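Local structure of ferric uptake regulation protein (Pseudomonas aeruginosa, 1MZB) at residues G67-H72 with A79-A84; V93-G98 with Y131-K136. The protein probably acts as an iron-responsive, DNA-binding transcriptional regulator of iron uptake genes, working as a dimer that carries bound metal ions. All blocks are in the same frame, centred on the assembly; numbering follows the deposited sequence.

Contact 1. Residues G67-H72 with A79-A84. With ZN (zinc ion), chain C.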
loop_
_atom_site.group_PDB
_atom_site.type_symbol
_atom_site.label_atom_id
_atom_site.label_comp_id
_atom_site.label_asym_id
_atom_site.label_seq_id
_atom_site.Cartn_x
_atom_site.Cartn_y
_atom_site.Cartn_z
ATOM N N GLY A 67 12.415 -9.609 9.123
ATOM C CA GLY A 67 11.679 -8.455 8.659
ATOM C C GLY A 67 11.181 -8.567 7.227
ATOM O O GLY A 67 10.588 -7.622 6.716
ATOM N N LEU A 68 11.415 -9.693 6.575
ATOM C CA LEU A 68 10.913 -9.861 5.212
ATOM C C LEU A 68 9.394 -10.116 5.239
ATOM O O LEU A 68 8.695 -9.838 4.264
ATOM C CB LEU A 68 11.590 -11.040 4.539
ATOM C CG LEU A 68 13.039 -10.760 4.156
ATOM C CD1 LEU A 68 13.631 -12.031 3.567
ATOM C CD2 LEU A 68 13.074 -9.595 3.147
ATOM N N VAL A 69 8.897 -10.707 6.322
ATOM C CA VAL A 69 7.438 -10.935 6.412
ATOM C C VAL A 69 6.964 -10.521 7.791
ATOM O O VAL A 69 7.777 -10.368 8.703
ATOM C CB VAL A 69 6.997 -12.420 6.163
ATOM C CG1 VAL A 69 7.577 -12.942 4.857
ATOM C CG2 VAL A 69 7.328 -13.302 7.324
ATOM N N VAL A 70 5.656 -10.304 7.919
ATOM C CA VAL A 70 5.059 -9.940 9.190
ATOM C C VAL A 70 4.116 -11.104 9.478
ATOM O O VAL A 70 3.501 -11.627 8.555
ATOM C CB VAL A 70 4.211 -8.662 9.070
ATOM C CG1 VAL A 70 3.519 -8.384 10.390
ATOM C CG2 VAL A 70 5.116 -7.450 8.692
ATOM N N ARG A 71 4.018 -11.501 10.735
ATOM C CA ARG A 71 3.126 -12.580 11.129
ATOM C C ARG A 71 1.972 -11.920 11.879
ATOM O O ARG A 71 2.168 -11.051 12.742
ATOM C CB ARG A 71 3.888 -13.567 12.020
ATOM C CG ARG A 71 3.046 -14.622 12.721
ATOM C CD ARG A 71 3.883 -15.301 13.809
ATOM N NE ARG A 71 3.310 -16.542 14.301
ATOM C CZ ARG A 71 3.943 -17.711 14.268
ATOM N NH1 ARG A 71 5.178 -17.796 13.759
ATOM N NH2 ARG A 71 3.347 -18.790 14.747
ATOM N N HIS A 72 0.761 -12.346 11.550
ATOM C CA HIS A 72 -0.451 -11.830 12.149
ATOM C C HIS A 72 -1.303 -13.036 12.579
ATOM O O HIS A 72 -1.144 -14.114 12.048
ATOM C CB HIS A 72 -1.288 -11.080 11.101
ATOM C CG HIS A 72 -0.775 -9.716 10.744
ATOM N ND1 HIS A 72 -0.311 -9.413 9.480
ATOM C CD2 HIS A 72 -0.786 -8.553 11.430
ATOM C CE1 HIS A 72 -0.066 -8.119 9.402
ATOM N NE2 HIS A 72 -0.349 -7.569 10.569
ATOM N N ALA A 79 -1.699 -18.615 12.308
ATOM C CA ALA A 79 -0.819 -17.505 11.975
ATOM C C ALA A 79 -0.869 -17.270 10.472
ATOM O O ALA A 79 -0.904 -18.229 9.724
ATOM C CB ALA A 79 0.590 -17.848 12.358
ATOM N N VAL A 80 -0.880 -16.001 10.070
ATOM C CA VAL A 80 -0.880 -15.629 8.673
ATOM C C VAL A 80 0.467 -14.965 8.431
ATOM O O VAL A 80 0.907 -14.217 9.281
ATOM C CB VAL A 80 -1.984 -14.598 8.410
ATOM C CG1 VAL A 80 -1.660 -13.740 7.208
ATOM C CG2 VAL A 80 -3.298 -15.349 8.217
ATOM N N PHE A 81 1.101 -15.214 7.275
ATOM C CA PHE A 81 2.392 -14.583 7.005
ATOM C C PHE A 81 2.222 -13.795 5.719
ATOM O O PHE A 81 1.679 -14.326 4.762
ATOM C CB PHE A 81 3.475 -15.641 6.804
ATOM C CG PHE A 81 3.785 -16.440 8.040
ATOM C CD1 PHE A 81 3.053 -17.582 8.362
ATOM C CD2 PHE A 81 4.835 -16.063 8.884
ATOM C CE1 PHE A 81 3.378 -18.357 9.526
ATOM C CE2 PHE A 81 5.163 -16.817 10.031
ATOM C CZ PHE A 81 4.436 -17.968 10.351
ATOM N N GLU A 82 2.641 -12.544 5.698
ATOM C CA GLU A 82 2.504 -11.763 4.465
ATOM C C GLU A 82 3.750 -10.926 4.305
ATOM O O GLU A 82 4.429 -10.648 5.268
ATOM C CB GLU A 82 1.256 -10.874 4.498
ATOM C CG GLU A 82 1.167 -9.917 5.701
ATOM C CD GLU A 82 -0.202 -9.216 5.804
ATOM O OE1 GLU A 82 -0.530 -8.382 4.941
ATOM O OE2 GLU A 82 -0.948 -9.508 6.758
ATOM N N LEU A 83 4.083 -10.582 3.077
ATOM C CA LEU A 83 5.258 -9.773 2.864
ATOM C C LEU A 83 5.150 -8.438 3.594
ATOM O O LEU A 83 4.049 -7.911 3.848
ATOM C CB LEU A 83 5.441 -9.534 1.372
ATOM C CG LEU A 83 5.713 -10.810 0.594
ATOM C CD1 LEU A 83 5.670 -10.477 -0.901
ATOM C CD2 LEU A 83 7.099 -11.403 1.002
ATOM N N ALA A 84 6.314 -7.906 3.946
ATOM C CA ALA A 84 6.413 -6.632 4.628
ATOM C C ALA A 84 6.644 -5.575 3.540
ATOM O O ALA A 84 6.044 -4.503 3.581
ATOM C CB ALA A 84 7.593 -6.654 5.624
HETATM ZN ZN ZN C . -2.529 -7.975 4.965
#
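Val-70 pairs with Glu-82 and His-72 with Val-80 across an antiparallel ladder whose strand axes, 69-72 and 80-83, come within 4.6 Å, their directions 153° apart. Each is a hydrogen-bonded pair; the shortest of the backbone bonds runs from Val-80 N to His-72 O, 2.7 Å, and Ala-84 N extends the ladder past the strand end by reaching Leu-68 O at 3.1 Å. On the face of Arg-71 and Phe-81 the two side chains run alongside and point the same way. The extended arginine, CG anti to the backbone N (chi1 170°), brings NH1 to 3.5 Å from Phe-81 CZ, which lies over one face of the guanidinium; the two planes are 70° apart. Tyr-57 OH of helix 53-66 hydrogen-bonds NH1. Val-69 CG2 meets the edge of the Phe-81 ring at CD2, 4.0 Å away, and Leu-60 of the same helix also packs on this phenylalanine. On the opposite face Glu-82 binds zinc through OE1 at 2.0 Å, while OE2 takes a weak, bent bond of 2.8 Å from His-72 ND1. Val-70 CG1 lies against one face of that imidazole, offset toward its rim. His-34, His-91 and Glu-102 complete the zinc site. This is the two-stranded wing of a winged helix-turn-helix domain, as in other Fur proteins, here supplying a metal ligand from its second strand.

Contact 2. Residues V93-G98 with Y131-K136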
loop_
_atom_site.group_PDB
_atom_site.type_symbol
_atom_site.label_atom_id
_atom_site.label_comp_id
_atom_site.label_asym_id
_atom_site.label_seq_id
_atom_site.Cartn_x
_atom_site.Cartn_y
_atom_site.Cartn_z
ATOM N N VAL A 93 -11.102 -7.191 10.176
ATOM C CA VAL A 93 -11.356 -8.638 10.225
ATOM C C VAL A 93 -12.828 -8.849 10.591
ATOM O O VAL A 93 -13.303 -8.315 11.600
ATOM C CB VAL A 93 -10.470 -9.303 11.291
ATOM C CG1 VAL A 93 -10.703 -10.811 11.302
ATOM C CG2 VAL A 93 -9.013 -9.032 10.990
ATOM N N CYS A 94 -13.538 -9.617 9.768
ATOM C CA CYS A 94 -14.954 -9.928 9.993
ATOM C C CYS A 94 -14.950 -11.008 11.056
ATOM O O CYS A 94 -14.536 -12.134 10.805
ATOM C CB CYS A 94 -15.584 -10.447 8.708
ATOM S SG CYS A 94 -15.711 -9.152 7.494
ATOM N N VAL A 95 -15.414 -10.656 12.249
ATOM C CA VAL A 95 -15.359 -11.587 13.349
ATOM C C VAL A 95 -16.130 -12.856 13.123
ATOM O O VAL A 95 -15.692 -13.918 13.524
ATOM C CB VAL A 95 -15.839 -10.955 14.685
ATOM C CG1 VAL A 95 -15.039 -9.693 15.001
ATOM C CG2 VAL A 95 -17.310 -10.643 14.625
ATOM N N ASP A 96 -17.265 -12.750 12.450
ATOM C CA ASP A 96 -18.086 -13.935 12.268
ATOM C C ASP A 96 -17.611 -14.907 11.197
ATOM O O ASP A 96 -17.811 -16.113 11.311
ATOM C CB ASP A 96 -19.533 -13.485 11.997
ATOM C CG ASP A 96 -20.159 -12.807 13.209
ATOM O OD1 ASP A 96 -19.781 -13.155 14.349
ATOM O OD2 ASP A 96 -21.039 -11.925 13.033
ATOM N N THR A 97 -16.961 -14.383 10.168
ATOM C CA THR A 97 -16.490 -15.214 9.066
ATOM C C THR A 97 -14.962 -15.402 8.974
ATOM O O THR A 97 -14.469 -16.320 8.296
ATOM C CB THR A 97 -16.944 -14.626 7.741
ATOM O OG1 THR A 97 -16.233 -13.394 7.498
ATOM C CG2 THR A 97 -18.454 -14.335 7.786
ATOM N N GLY A 98 -14.223 -14.503 9.607
ATOM C CA GLY A 98 -12.767 -14.566 9.532
ATOM C C GLY A 98 -12.237 -13.824 8.290
ATOM O O GLY A 98 -11.015 -13.743 8.121
ATOM N N TYR A 131 -11.888 -5.025 14.292
ATOM C CA TYR A 131 -12.730 -6.212 14.225
ATOM C C TYR A 131 -14.108 -5.701 13.921
ATOM O O TYR A 131 -14.600 -4.823 14.612
ATOM C CB TYR A 131 -12.701 -6.990 15.542
ATOM C CG TYR A 131 -11.312 -7.544 15.838
ATOM C CD1 TYR A 131 -10.869 -8.734 15.248
ATOM C CD2 TYR A 131 -10.431 -6.844 16.667
ATOM C CE1 TYR A 131 -9.576 -9.222 15.480
ATOM C CE2 TYR A 131 -9.114 -7.333 16.902
ATOM C CZ TYR A 131 -8.719 -8.516 16.305
ATOM O OH TYR A 131 -7.459 -9.015 16.551
ATOM N N VAL A 132 -14.724 -6.265 12.890
ATOM C CA VAL A 132 -16.020 -5.752 12.460
ATOM C C VAL A 132 -17.097 -6.794 12.205
ATOM O O VAL A 132 -16.841 -7.997 12.149
ATOM C CB VAL A 132 -15.836 -4.916 11.198
ATOM C CG1 VAL A 132 -14.858 -3.732 11.477
ATOM C CG2 VAL A 132 -15.320 -5.813 10.050
ATOM N N ARG A 133 -18.316 -6.297 12.031
ATOM C CA ARG A 133 -19.453 -7.178 11.744
ATOM C C ARG A 133 -20.353 -6.376 10.797
ATOM O O ARG A 133 -20.482 -5.180 10.969
ATOM C CB ARG A 133 -20.199 -7.502 13.040
ATOM C CG ARG A 133 -21.479 -8.326 12.807
ATOM C CD ARG A 133 -22.104 -8.789 14.109
ATOM N NE ARG A 133 -21.387 -9.909 14.715
ATOM C CZ ARG A 133 -20.962 -9.925 15.977
ATOM N NH1 ARG A 133 -21.181 -8.871 16.761
ATOM N NH2 ARG A 133 -20.346 -11.002 16.467
ATOM N N LYS A 134 -20.932 -7.017 9.782
ATOM C CA LYS A 134 -21.803 -6.302 8.844
ATOM C C LYS A 134 -22.990 -5.730 9.610
ATOM O O LYS A 134 -23.632 -6.445 10.386
ATOM C CB LYS A 134 -22.288 -7.247 7.735
ATOM N N LYS A 135 -23.270 -4.441 9.400
ATOM C CA LYS A 135 -24.380 -3.768 10.077
ATOM C C LYS A 135 -25.669 -4.473 9.705
ATOM O O LYS A 135 -26.658 -4.417 10.437
ATOM C CB LYS A 135 -24.448 -2.302 9.661
ATOM N N LYS A 136 -25.635 -5.145 8.558
ATOM C CA LYS A 136 -26.781 -5.889 8.058
ATOM C C LYS A 136 -26.870 -7.247 8.764
ATOM O O LYS A 136 -27.698 -7.359 9.704
ATOM C CB LYS A 136 -26.648 -6.083 6.547
ATOM O OXT LYS A 136 -26.099 -8.169 8.390
HETATM O O HOH W 1 -18.020 -10.533 10.545
#
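Val-93 and Cys-94 pair in parallel with Tyr-131 and Val-132, where strands 90-94 and 129-132 end. Two backbone hydrogen bonds hold them: Val-132 N gives to Val-93 O at 2.8 Å, and Val-132 O accepts from Val-95 N at 3.0 Å. A water donates to that same carbonyl and accepts from Asp-96 N, tying the turn after the strand to its neighbour. Apolar contact comes mainly from Val-95, whose branches part: the Val-95 and Tyr-131 side chains cross at about a right angle, CG1 touching Tyr-131 CB at 3.6 Å, whereas CG2 lies over one face of the Arg-133 guanidinium, 3.6 Å from NH2. Val-93 CB meets Tyr-131 CD1 at 4.0 Å. The charged contact is a side-on salt bridge. Arg-133 NE reaches Asp-96 OD2 at 2.6 Å and NH2 reaches OD1 at 3.1 Å, both nearly straight and both on the syn side of the carboxylate, whose plane is turned 26° from the guanidinium. A bend at chi3 (-76°) turns the otherwise extended arginine toward the aspartate. With two bonds fixing its rotation and a methyl over one face, the guanidinium is clasped on an exposed surface, so the salt bridge continues the link between the two segments beyond the last strand pair.

In the fold
The centre of contact 1 lies about 2 Å from the centre of the chain, that of contact 2 about 21 Å; their centres are 22 Å apart and their nearest atoms about 8 Å, without touching. They follow one another along the chain, and strand 80-83 leads on to strand 90-94, which lies between 100-103 and 129-132 in a mixed sheet. The zinc held by Glu-82 connects the two sheets, since His-91 and Glu-102, from the sheet of contact 2, bind it too. Phe-74 is a further shared neighbour, stacking on His-72 and touching Val-93. Contact 2 lies where strands 90-94 and 129-132 end, and the side chain of Val-93 is about 9 Å, nearest atom, from that same zinc.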